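Local coordinates for protein isoaspartyl dipeptidase (Fervidobacterium islandicum, PDB 7CDH) that probably hydrolyses isoaspartyl (beta-aspartyl) dipeptides as a zinc-dependent M38 metallopeptidase, a role linked to the repair of damaged proteins, at residues K81-D84 and C85-G89; R201-E204 and Y205-I209; F262-I265 and D266-E270; S366-K370 and G371-M375. All coordinates share one frame; numbering follows the deposited sequence.

How the interactions relate
The four contacts follow one another along the chain. Interaction 1 spans the short helix 82-86 and its C-terminal exit, and interactions 2 and 3 the N-terminal starts of helices 204-212 and 264-273, all in the TIM-barrel-type amidohydrolase fold, whereas interaction 4 is the hairpin of strands 364-369 and 372-376. Interactions 1 and 4 are neighbours, their centres about 11 Å apart, and they touch where I86 packs against V367, L374 and M375. Interactions 2 and 3, about 22 Å apart between centres, do not meet. The most distant centres, about 41 Å apart, are those of interactions 2 and 4, on opposite sides of the chain's centre. Regions far apart in sequence thus join at 1 and 4.

Interaction 1: residues K81-D84 and C85-G89; sequences KISD and CIRSG
I82 and I86 meet one turn apart on the short helix 82-86, where CG1 of I82 lies 3.9 Å from CD1 of I86. The I86 CG1 branch stands beside the backbone N and anti to the carbonyl carbon (chi1 -61°), which lays it along the same flank as I82. The backbone backs this buried pair with a nearly straight bond from I86 N to I82 O at 3.0 Å. Replacing I86 with alanine would probably open a gap beside I82 CG1 and strip away much of its packing with L374 and M375. One residue on, R87 N reaches S83 O at 3.3 Å, and S88 turns its hydroxyl back over the last turn, OG donating to D84 O at 3.0 Å. G89, with positive phi, then leaves the helix in a Schellman motif, its N bonded to I86 O. The other flank is looser: K81 and R87 are exposed, and R87 is modelled in two conformations, so its position relative to D84 is uncertain. Around the helix, I86 and S83 rest on M380 of strand 379-380, S83 OG is weakly bonded to E386, and G89 pairs through its backbone with L57 of strand 51-59.

Interaction 2: residues R201-E204 and Y205-I209; sequences RGIE and YLFDI
I203 folds over the first turn of helix 204-212, spreading its two branches between L206 and F207. CG1 sits between the backbone N and the carbonyl carbon (chi1 60°), carrying CD1 to 3.9 Å from F207 CE2, while CG2 faces L206 CD2 at 4.1 Å. I203 also holds the N-cap position: its O takes L206 N at 3.0 Å, from above the carbonyl plane, and F207 N more weakly. E204, the first residue of the helix, contributes chiefly through its backbone, D208 N meeting its O at 2.9 Å. Its extended side chain is exposed, and OE2 remains 5.3 Å from D208 OD2, a like-charged neighbour. Y205 is steadied at both ends. A water accepts from its N and donates to G202 O, bridging the type II' turn R201-E204 to the helix, and its OH bonds to P167 O. R201 lies near that hydroxyl without bonding to it; its NH2 makes a salt bridge with E214 of the second subunit. The segment follows strand 191-196, which carries the zinc ligand H195, and the helix leads on to strand 220-223, parallel to the first: a beta-alpha-beta unit, as expected of the amidohydrolase TIM barrel.

Interaction 3: residues F262-I265 and D266-E270; sequences FTTI and DAICE
T263 and D266 form a capping box at the start of helix 264-273. T263 N donates to D266 OD2 at 3.1 Å, meeting the carboxylate on its anti side and 24° out of its plane. The reciprocal bond, D266 N to T263 OG1, is straight but weak at 3.4 Å. With OG1 between the backbone N and the carbonyl carbon (chi1 74°), the threonine hydroxyl is turned over the opening turn, whose N-H groups lack preceding helical partners. Such a carboxylate at the N-terminal end is probably also favoured by the helix dipole. Regular backbone bonds take over next: A267 N to T263 O, I268 N to T264 O and C269 N to I265 O. Apolar contacts fall on two flanks. The F262 ring reaches forward over the first turn, its CE1 3.9 Å from D266 CB and its CZ the same distance from A267 CB; the ring and the D266 carboxylate are inclined by 31°. CG of F262 lies anti to its N (chi1 -174°), which swings the ring toward the first turn instead of away along the incoming chain. On the buried flank the helix leans on strand 245-248, with T264, A267 and I268 against L247, and on helix 309-318. There T264 divides its branches: OG1 bonds to S226 OG and T248 O, while CG2 meets I268 CD1 at 3.9 Å.

Interaction 4: residues S366-K370 and G371-M375; sequences SVISK and GEFLM
G371 touches I368 across a tight beta hairpin, its CA 3.6 Å from I368 CG2, and with K370 it takes the corner of a type I' turn from S369 to E372. E372 closes that turn in a hydrogen-bonded antiparallel pair: its N donates to S369 O at 3.0 Å and its O receives S369 N in the carbonyl plane. A water can donate to S369 O or E372 OE1, though other acceptors compete; OE2 forms a salt bridge with K381. F373 forms the non-hydrogen-bonded pair with I368. Their side chains run alongside each other, and I368 CG1 lies over one ring face in a CH-pi contact, 4.0 Å from the centroid and 25° off the ring normal. A serine in place of F373 would probably leave I368 CG1 and CD1 without their aromatic cover and take away the cation-pi partner of K376. L374 and M375 together face V367 as a classic bulge, both N atoms donating to V367 O. L374 CD1 packs against S369 CB at 3.7 Å. M375 completes the pairing with its O, accepting from V367 N at 2.9 Å; its chain bends at chi3 (59°), and CE comes to 3.8 Å from V367 CG2.

Interaction 1: residues K81-D84 and C85-G89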
loop_
_atom_site.group_PDB
_atom_site.type_symbol
_atom_site.label_atom_id
_atom_site.label_comp_id
_atom_site.label_asym_id
_atom_site.label_seq_id
_atom_site.Cartn_x
_atom_site.Cartn_y
_atom_site.Cartn_z
ATOM N N LYS A 81 -12.418 16.563 -32.026
ATOM C CA LYS A 81 -12.976 17.949 -31.992
ATOM C C LYS A 81 -14.506 17.831 -31.988
ATOM O O LYS A 81 -15.020 17.014 -32.760
ATOM C CB LYS A 81 -12.490 18.778 -33.178
ATOM C CG LYS A 81 -11.081 18.494 -33.690
ATOM C CD LYS A 81 -10.055 19.568 -33.329
ATOM C CE LYS A 81 -9.930 20.690 -34.343
ATOM N NZ LYS A 81 -9.821 20.178 -35.732
ATOM N N ILE A 82 -15.215 18.586 -31.149
ATOM C CA ILE A 82 -16.697 18.536 -31.155
ATOM C C ILE A 82 -17.225 18.926 -32.540
ATOM O O ILE A 82 -18.222 18.325 -32.985
ATOM C CB ILE A 82 -17.361 19.395 -30.076
ATOM C CG1 ILE A 82 -18.860 19.101 -30.114
ATOM C CG2 ILE A 82 -17.058 20.887 -30.234
ATOM C CD1 ILE A 82 -19.552 19.241 -28.786
ATOM N N SER A 83 -16.596 19.899 -33.193
ATOM C CA SER A 83 -16.962 20.333 -34.566
ATOM C C SER A 83 -16.989 19.130 -35.540
ATOM O O SER A 83 -17.846 19.151 -36.415
ATOM C CB SER A 83 -16.043 21.435 -35.033
ATOM O OG SER A 83 -14.822 20.894 -35.528
ATOM N N ASP A 84 -16.092 18.135 -35.417
ATOM C CA ASP A 84 -16.094 16.894 -36.249
ATOM C C ASP A 84 -17.424 16.153 -36.058
ATOM O O ASP A 84 -17.990 15.624 -37.047
ATOM C CB ASP A 84 -15.060 15.862 -35.799
ATOM C CG ASP A 84 -13.781 15.739 -36.607
ATOM O OD1 ASP A 84 -13.178 16.791 -36.939
ATOM O OD2 ASP A 84 -13.358 14.564 -36.837
ATOM N N CYS A 85 -17.839 16.034 -34.794
ATOM C CA CYS A 85 -19.073 15.340 -34.366
ATOM C C CYS A 85 -20.283 16.003 -35.024
ATOM O O CYS A 85 -21.053 15.302 -35.690
ATOM C CB CYS A 85 -19.214 15.378 -32.848
ATOM S SG CYS A 85 -18.047 14.266 -32.036
ATOM N N ILE A 86 -20.414 17.306 -34.818
ATOM C CA ILE A 86 -21.571 18.116 -35.265
ATOM C C ILE A 86 -21.751 17.925 -36.778
ATOM O O ILE A 86 -22.861 17.569 -37.217
ATOM C CB ILE A 86 -21.379 19.581 -34.830
ATOM C CG1 ILE A 86 -21.284 19.690 -33.303
ATOM C CG2 ILE A 86 -22.501 20.460 -35.369
ATOM C CD1 ILE A 86 -20.921 21.073 -32.783
ATOM N N ARG A 87 -20.698 18.087 -37.573
ATOM C CA ARG A 87 -20.850 18.074 -39.051
ATOM C C ARG A 87 -20.854 16.619 -39.556
ATOM O O ARG A 87 -20.963 16.422 -40.778
ATOM C CB ARG A 87 -19.821 19.009 -39.701
ATOM C CG ARG A 87 -18.545 18.360 -40.215
ATOM C CD ARG A 87 -17.533 19.377 -40.742
ATOM N NE ARG A 87 -18.101 20.719 -40.897
ATOM C CZ ARG A 87 -17.728 21.806 -40.223
ATOM N NH1 ARG A 87 -18.335 22.959 -40.459
ATOM N NH2 ARG A 87 -16.746 21.755 -39.336
ATOM N N SER A 88 -20.774 15.626 -38.666
ATOM C CA SER A 88 -20.926 14.196 -39.031
ATOM C C SER A 88 -22.229 13.603 -38.449
ATOM O O SER A 88 -22.424 12.393 -38.598
ATOM C CB SER A 88 -19.692 13.436 -38.617
ATOM O OG SER A 88 -18.563 13.837 -39.400
ATOM N N GLY A 89 -23.075 14.416 -37.799
ATOM C CA GLY A 89 -24.395 14.004 -37.294
ATOM C C GLY A 89 -24.355 13.176 -36.019
ATOM O O GLY A 89 -25.413 12.708 -35.607
#

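Interaction 2: residues R201-E204 and Y205-I209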
loop_
_atom_site.group_PDB
_atom_site.type_symbol
_atom_site.label_atom_id
_atom_site.label_comp_id
_atom_site.label_asym_id
_atom_site.label_seq_id
_atom_site.Cartn_x
_atom_site.Cartn_y
_atom_site.Cartn_z
ATOM N N ARG A 201 -8.582 -17.689 -32.388
ATOM C CA ARG A 201 -9.572 -17.922 -31.309
ATOM C C ARG A 201 -10.806 -17.020 -31.479
ATOM O O ARG A 201 -11.842 -17.369 -30.929
ATOM C CB ARG A 201 -8.896 -17.725 -29.953
ATOM C CG ARG A 201 -7.952 -18.854 -29.554
ATOM C CD ARG A 201 -7.143 -18.553 -28.299
ATOM N NE ARG A 201 -6.205 -17.449 -28.513
ATOM C CZ ARG A 201 -5.329 -16.979 -27.618
ATOM N NH1 ARG A 201 -5.244 -17.536 -26.423
ATOM N NH2 ARG A 201 -4.533 -15.961 -27.929
ATOM N N GLY A 202 -10.745 -15.909 -32.211
ATOM C CA GLY A 202 -11.909 -15.007 -32.393
ATOM C C GLY A 202 -12.643 -14.743 -31.079
ATOM O O GLY A 202 -11.971 -14.380 -30.119
ATOM N N ILE A 203 -13.969 -14.954 -31.032
ATOM C CA ILE A 203 -14.843 -14.747 -29.853
ATOM C C ILE A 203 -15.189 -16.074 -29.151
ATOM O O ILE A 203 -16.237 -16.120 -28.482
ATOM C CB ILE A 203 -16.096 -13.937 -30.217
ATOM C CG1 ILE A 203 -16.978 -14.595 -31.283
ATOM C CG2 ILE A 203 -15.706 -12.504 -30.588
ATOM C CD1 ILE A 203 -18.379 -13.951 -31.411
ATOM N N GLU A 204 -14.295 -17.061 -29.167
ATOM C CA GLU A 204 -14.338 -18.279 -28.300
ATOM C C GLU A 204 -14.781 -17.929 -26.857
ATOM O O GLU A 204 -15.763 -18.490 -26.340
ATOM C CB GLU A 204 -12.944 -18.897 -28.280
ATOM C CG GLU A 204 -12.878 -20.406 -28.252
ATOM C CD GLU A 204 -11.514 -20.893 -28.754
ATOM O OE1 GLU A 204 -11.398 -21.236 -29.982
ATOM O OE2 GLU A 204 -10.548 -20.873 -27.940
ATOM N N TYR A 205 -14.066 -17.046 -26.175
ATOM C CA TYR A 205 -14.334 -16.711 -24.756
ATOM C C TYR A 205 -15.781 -16.263 -24.567
ATOM O O TYR A 205 -16.322 -16.532 -23.483
ATOM C CB TYR A 205 -13.406 -15.585 -24.303
ATOM C CG TYR A 205 -11.989 -15.990 -24.009
ATOM C CD1 TYR A 205 -11.607 -17.313 -23.848
ATOM C CD2 TYR A 205 -11.038 -15.012 -23.818
ATOM C CE1 TYR A 205 -10.303 -17.655 -23.527
ATOM C CE2 TYR A 205 -9.732 -15.334 -23.497
ATOM C CZ TYR A 205 -9.363 -16.656 -23.346
ATOM O OH TYR A 205 -8.070 -16.912 -23.021
ATOM N N LEU A 206 -16.375 -15.573 -25.548
ATOM C CA LEU A 206 -17.758 -15.035 -25.411
ATOM C C LEU A 206 -18.750 -16.206 -25.364
ATOM O O LEU A 206 -19.664 -16.188 -24.494
ATOM C CB LEU A 206 -18.068 -14.019 -26.513
ATOM C CG LEU A 206 -17.599 -12.590 -26.230
ATOM C CD1 LEU A 206 -16.091 -12.500 -26.132
ATOM C CD2 LEU A 206 -18.078 -11.633 -27.305
ATOM N N PHE A 207 -18.533 -17.212 -26.205
ATOM C CA PHE A 207 -19.326 -18.463 -26.237
ATOM C C PHE A 207 -19.083 -19.226 -24.936
ATOM O O PHE A 207 -20.090 -19.749 -24.371
ATOM C CB PHE A 207 -19.006 -19.279 -27.493
ATOM C CG PHE A 207 -19.602 -18.694 -28.752
ATOM C CD1 PHE A 207 -20.972 -18.583 -28.898
ATOM C CD2 PHE A 207 -18.801 -18.257 -29.790
ATOM C CE1 PHE A 207 -21.522 -18.042 -30.048
ATOM C CE2 PHE A 207 -19.354 -17.728 -30.943
ATOM C CZ PHE A 207 -20.713 -17.599 -31.060
ATOM N N ASP A 208 -17.833 -19.250 -24.448
ATOM C CA ASP A 208 -17.461 -19.943 -23.183
ATOM C C ASP A 208 -18.216 -19.315 -22.002
ATOM O O ASP A 208 -18.783 -20.061 -21.183
ATOM C CB ASP A 208 -15.960 -19.919 -22.909
ATOM C CG ASP A 208 -15.106 -20.754 -23.850
ATOM O OD1 ASP A 208 -15.666 -21.645 -24.550
ATOM O OD2 ASP A 208 -13.879 -20.482 -23.893
ATOM N N ILE A 209 -18.321 -17.995 -21.957
ATOM C CA ILE A 209 -19.041 -17.308 -20.846
ATOM C C ILE A 209 -20.521 -17.743 -20.834
ATOM O O ILE A 209 -21.041 -18.065 -19.745
ATOM C CB ILE A 209 -18.868 -15.781 -20.961
ATOM C CG1 ILE A 209 -17.405 -15.361 -20.797
ATOM C CG2 ILE A 209 -19.766 -15.090 -19.968
ATOM C CD1 ILE A 209 -17.095 -13.997 -21.364
HETATM O O HOH W 1 -11.964 -15.228 -27.499
#

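Interaction 3: residues F262-I265 and D266-E270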
loop_
_atom_site.group_PDB
_atom_site.type_symbol
_atom_site.label_atom_id
_atom_site.label_comp_id
_atom_site.label_asym_id
_atom_site.label_seq_id
_atom_site.Cartn_x
_atom_site.Cartn_y
_atom_site.Cartn_z
ATOM N N PHE A 262 -14.520 -8.198 -48.503
ATOM C CA PHE A 262 -15.556 -8.258 -47.441
ATOM C C PHE A 262 -15.463 -6.997 -46.576
ATOM O O PHE A 262 -14.454 -6.751 -45.932
ATOM C CB PHE A 262 -15.408 -9.532 -46.615
ATOM C CG PHE A 262 -16.529 -9.691 -45.638
ATOM C CD1 PHE A 262 -17.793 -10.056 -46.077
ATOM C CD2 PHE A 262 -16.336 -9.433 -44.291
ATOM C CE1 PHE A 262 -18.854 -10.170 -45.185
ATOM C CE2 PHE A 262 -17.390 -9.554 -43.401
ATOM C CZ PHE A 262 -18.652 -9.903 -43.847
ATOM N N THR A 263 -16.513 -6.192 -46.587
ATOM C CA THR A 263 -16.568 -4.928 -45.850
ATOM C C THR A 263 -17.758 -4.931 -44.902
ATOM O O THR A 263 -18.577 -5.859 -44.965
ATOM C CB THR A 263 -16.660 -3.761 -46.820
ATOM O OG1 THR A 263 -18.004 -3.812 -47.296
ATOM C CG2 THR A 263 -15.619 -3.877 -47.913
ATOM N N THR A 264 -17.813 -3.899 -44.062
ATOM C CA THR A 264 -18.957 -3.574 -43.187
ATOM C C THR A 264 -20.238 -3.461 -44.040
ATOM O O THR A 264 -21.290 -3.899 -43.566
ATOM C CB THR A 264 -18.606 -2.362 -42.315
ATOM O OG1 THR A 264 -17.678 -2.869 -41.358
ATOM C CG2 THR A 264 -19.792 -1.789 -41.571
ATOM N N ILE A 265 -20.172 -2.900 -45.243
ATOM C CA ILE A 265 -21.358 -2.821 -46.154
ATOM C C ILE A 265 -21.895 -4.245 -46.422
ATOM O O ILE A 265 -23.111 -4.484 -46.229
ATOM C CB ILE A 265 -21.060 -2.086 -47.485
ATOM C CG1 ILE A 265 -20.224 -0.807 -47.338
ATOM C CG2 ILE A 265 -22.376 -1.784 -48.177
ATOM C CD1 ILE A 265 -20.863 0.230 -46.467
ATOM N N ASP A 266 -21.036 -5.173 -46.838
ATOM C CA ASP A 266 -21.436 -6.582 -47.078
ATOM C C ASP A 266 -22.020 -7.142 -45.786
ATOM O O ASP A 266 -23.086 -7.788 -45.826
ATOM C CB ASP A 266 -20.264 -7.420 -47.577
ATOM C CG ASP A 266 -19.676 -6.877 -48.871
ATOM O OD1 ASP A 266 -20.484 -6.561 -49.811
ATOM O OD2 ASP A 266 -18.419 -6.735 -48.924
ATOM N N ALA A 267 -21.340 -6.905 -44.671
ATOM C CA ALA A 267 -21.744 -7.429 -43.353
ATOM C C ALA A 267 -23.186 -6.996 -43.044
ATOM O O ALA A 267 -23.996 -7.840 -42.629
ATOM C CB ALA A 267 -20.745 -6.955 -42.326
ATOM N N ILE A 268 -23.494 -5.721 -43.215
ATOM C CA ILE A 268 -24.825 -5.151 -42.852
ATOM C C ILE A 268 -25.911 -5.766 -43.761
ATOM O O ILE A 268 -27.061 -6.001 -43.284
ATOM C CB ILE A 268 -24.780 -3.612 -42.942
ATOM C CG1 ILE A 268 -23.960 -3.050 -41.785
ATOM C CG2 ILE A 268 -26.183 -2.993 -43.006
ATOM C CD1 ILE A 268 -23.717 -1.570 -41.878
ATOM N N CYS A 269 -25.579 -5.980 -45.033
ATOM C CA CYS A 269 -26.518 -6.513 -46.053
ATOM C C CYS A 269 -26.815 -7.972 -45.729
ATOM O O CYS A 269 -27.995 -8.343 -45.726
ATOM C CB CYS A 269 -25.983 -6.326 -47.468
ATOM S SG CYS A 269 -26.018 -4.581 -47.964
ATOM N N GLU A 270 -25.792 -8.735 -45.369
ATOM C CA GLU A 270 -25.987 -10.130 -44.931
ATOM C C GLU A 270 -26.855 -10.137 -43.674
ATOM O O GLU A 270 -27.733 -11.002 -43.597
ATOM C CB GLU A 270 -24.662 -10.819 -44.686
ATOM C CG GLU A 270 -24.820 -12.280 -44.290
ATOM C CD GLU A 270 -23.533 -13.097 -44.328
ATOM O OE1 GLU A 270 -22.547 -12.606 -44.927
ATOM O OE2 GLU A 270 -23.525 -14.232 -43.776
#

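Interaction 4: residues S366-K370 and G371-M375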
loop_
_atom_site.group_PDB
_atom_site.type_symbol
_atom_site.label_atom_id
_atom_site.label_comp_id
_atom_site.label_asym_id
_atom_site.label_seq_id
_atom_site.Cartn_x
_atom_site.Cartn_y
_atom_site.Cartn_z
ATOM N N SER A 366 -28.612 20.218 -40.465
ATOM C CA SER A 366 -28.823 20.725 -39.094
ATOM C C SER A 366 -28.691 19.596 -38.074
ATOM O O SER A 366 -28.937 18.419 -38.420
ATOM C CB SER A 366 -30.109 21.498 -39.013
ATOM O OG SER A 366 -30.025 22.618 -39.880
ATOM N N VAL A 367 -28.204 19.950 -36.888
ATOM C CA VAL A 367 -27.889 18.982 -35.806
ATOM C C VAL A 367 -28.373 19.568 -34.496
ATOM O O VAL A 367 -27.991 20.688 -34.196
ATOM C CB VAL A 367 -26.401 18.642 -35.729
ATOM C CG1 VAL A 367 -26.162 17.611 -34.642
ATOM C CG2 VAL A 367 -25.898 18.130 -37.052
ATOM N N ILE A 368 -29.203 18.811 -33.794
ATOM C CA ILE A 368 -29.863 19.251 -32.540
ATOM C C ILE A 368 -29.535 18.226 -31.447
ATOM O O ILE A 368 -29.602 17.013 -31.726
ATOM C CB ILE A 368 -31.365 19.437 -32.790
ATOM C CG1 ILE A 368 -31.590 20.421 -33.939
ATOM C CG2 ILE A 368 -32.087 19.886 -31.538
ATOM C CD1 ILE A 368 -33.042 20.703 -34.206
ATOM N N SER A 369 -29.099 18.717 -30.280
ATOM C CA SER A 369 -28.735 17.899 -29.096
ATOM C C SER A 369 -29.322 18.573 -27.867
ATOM O O SER A 369 -29.077 19.764 -27.696
ATOM C CB SER A 369 -27.255 17.717 -28.974
ATOM O OG SER A 369 -26.959 16.817 -27.915
ATOM N N LYS A 370 -30.121 17.841 -27.102
ATOM C CA LYS A 370 -30.791 18.380 -25.909
ATOM C C LYS A 370 -31.573 19.618 -26.342
ATOM O O LYS A 370 -31.769 20.535 -25.514
ATOM C CB LYS A 370 -29.755 18.703 -24.827
ATOM C CG LYS A 370 -28.764 17.583 -24.536
ATOM C CD LYS A 370 -27.667 17.930 -23.545
ATOM C CE LYS A 370 -26.310 18.129 -24.195
ATOM N NZ LYS A 370 -25.199 17.895 -23.245
ATOM N N GLY A 371 -32.003 19.645 -27.600
ATOM C CA GLY A 371 -32.933 20.669 -28.117
ATOM C C GLY A 371 -32.238 21.971 -28.438
ATOM O O GLY A 371 -32.939 22.939 -28.664
ATOM N N GLU A 372 -30.908 21.978 -28.465
ATOM C CA GLU A 372 -30.085 23.149 -28.857
ATOM C C GLU A 372 -29.558 22.858 -30.265
ATOM O O GLU A 372 -29.201 21.696 -30.555
ATOM C CB GLU A 372 -29.001 23.413 -27.794
ATOM C CG GLU A 372 -27.746 24.125 -28.311
ATOM C CD GLU A 372 -26.516 24.189 -27.398
ATOM O OE1 GLU A 372 -26.554 23.608 -26.278
ATOM O OE2 GLU A 372 -25.504 24.812 -27.814
ATOM N N PHE A 373 -29.543 23.864 -31.131
ATOM C CA PHE A 373 -28.932 23.755 -32.477
ATOM C C PHE A 373 -27.424 23.834 -32.302
ATOM O O PHE A 373 -26.932 24.889 -31.919
ATOM C CB PHE A 373 -29.430 24.862 -33.412
ATOM C CG PHE A 373 -30.809 24.618 -33.964
ATOM C CD1 PHE A 373 -30.976 23.911 -35.137
ATOM C CD2 PHE A 373 -31.933 25.068 -33.297
ATOM C CE1 PHE A 373 -32.237 23.653 -35.637
ATOM C CE2 PHE A 373 -33.195 24.807 -33.798
ATOM C CZ PHE A 373 -33.341 24.088 -34.958
ATOM N N LEU A 374 -26.734 22.733 -32.525
ATOM C CA LEU A 374 -25.257 22.708 -32.662
ATOM C C LEU A 374 -24.918 23.193 -34.065
ATOM O O LEU A 374 -23.855 23.798 -34.236
ATOM C CB LEU A 374 -24.739 21.284 -32.433
ATOM C CG LEU A 374 -25.171 20.634 -31.112
ATOM C CD1 LEU A 374 -24.476 19.290 -30.935
ATOM C CD2 LEU A 374 -24.874 21.554 -29.920
ATOM N N MET A 375 -25.785 22.887 -35.031
ATOM C CA MET A 375 -25.641 23.321 -36.445
ATOM C C MET A 375 -27.029 23.615 -37.036
ATOM O O MET A 375 -27.976 22.810 -36.829
ATOM C CB MET A 375 -24.926 22.272 -37.295
ATOM C CG MET A 375 -24.486 22.848 -38.619
ATOM S SD MET A 375 -23.438 21.753 -39.596
ATOM C CE MET A 375 -24.520 20.343 -39.772
HETATM O O HOH W 2 -26.981 20.860 -26.356
#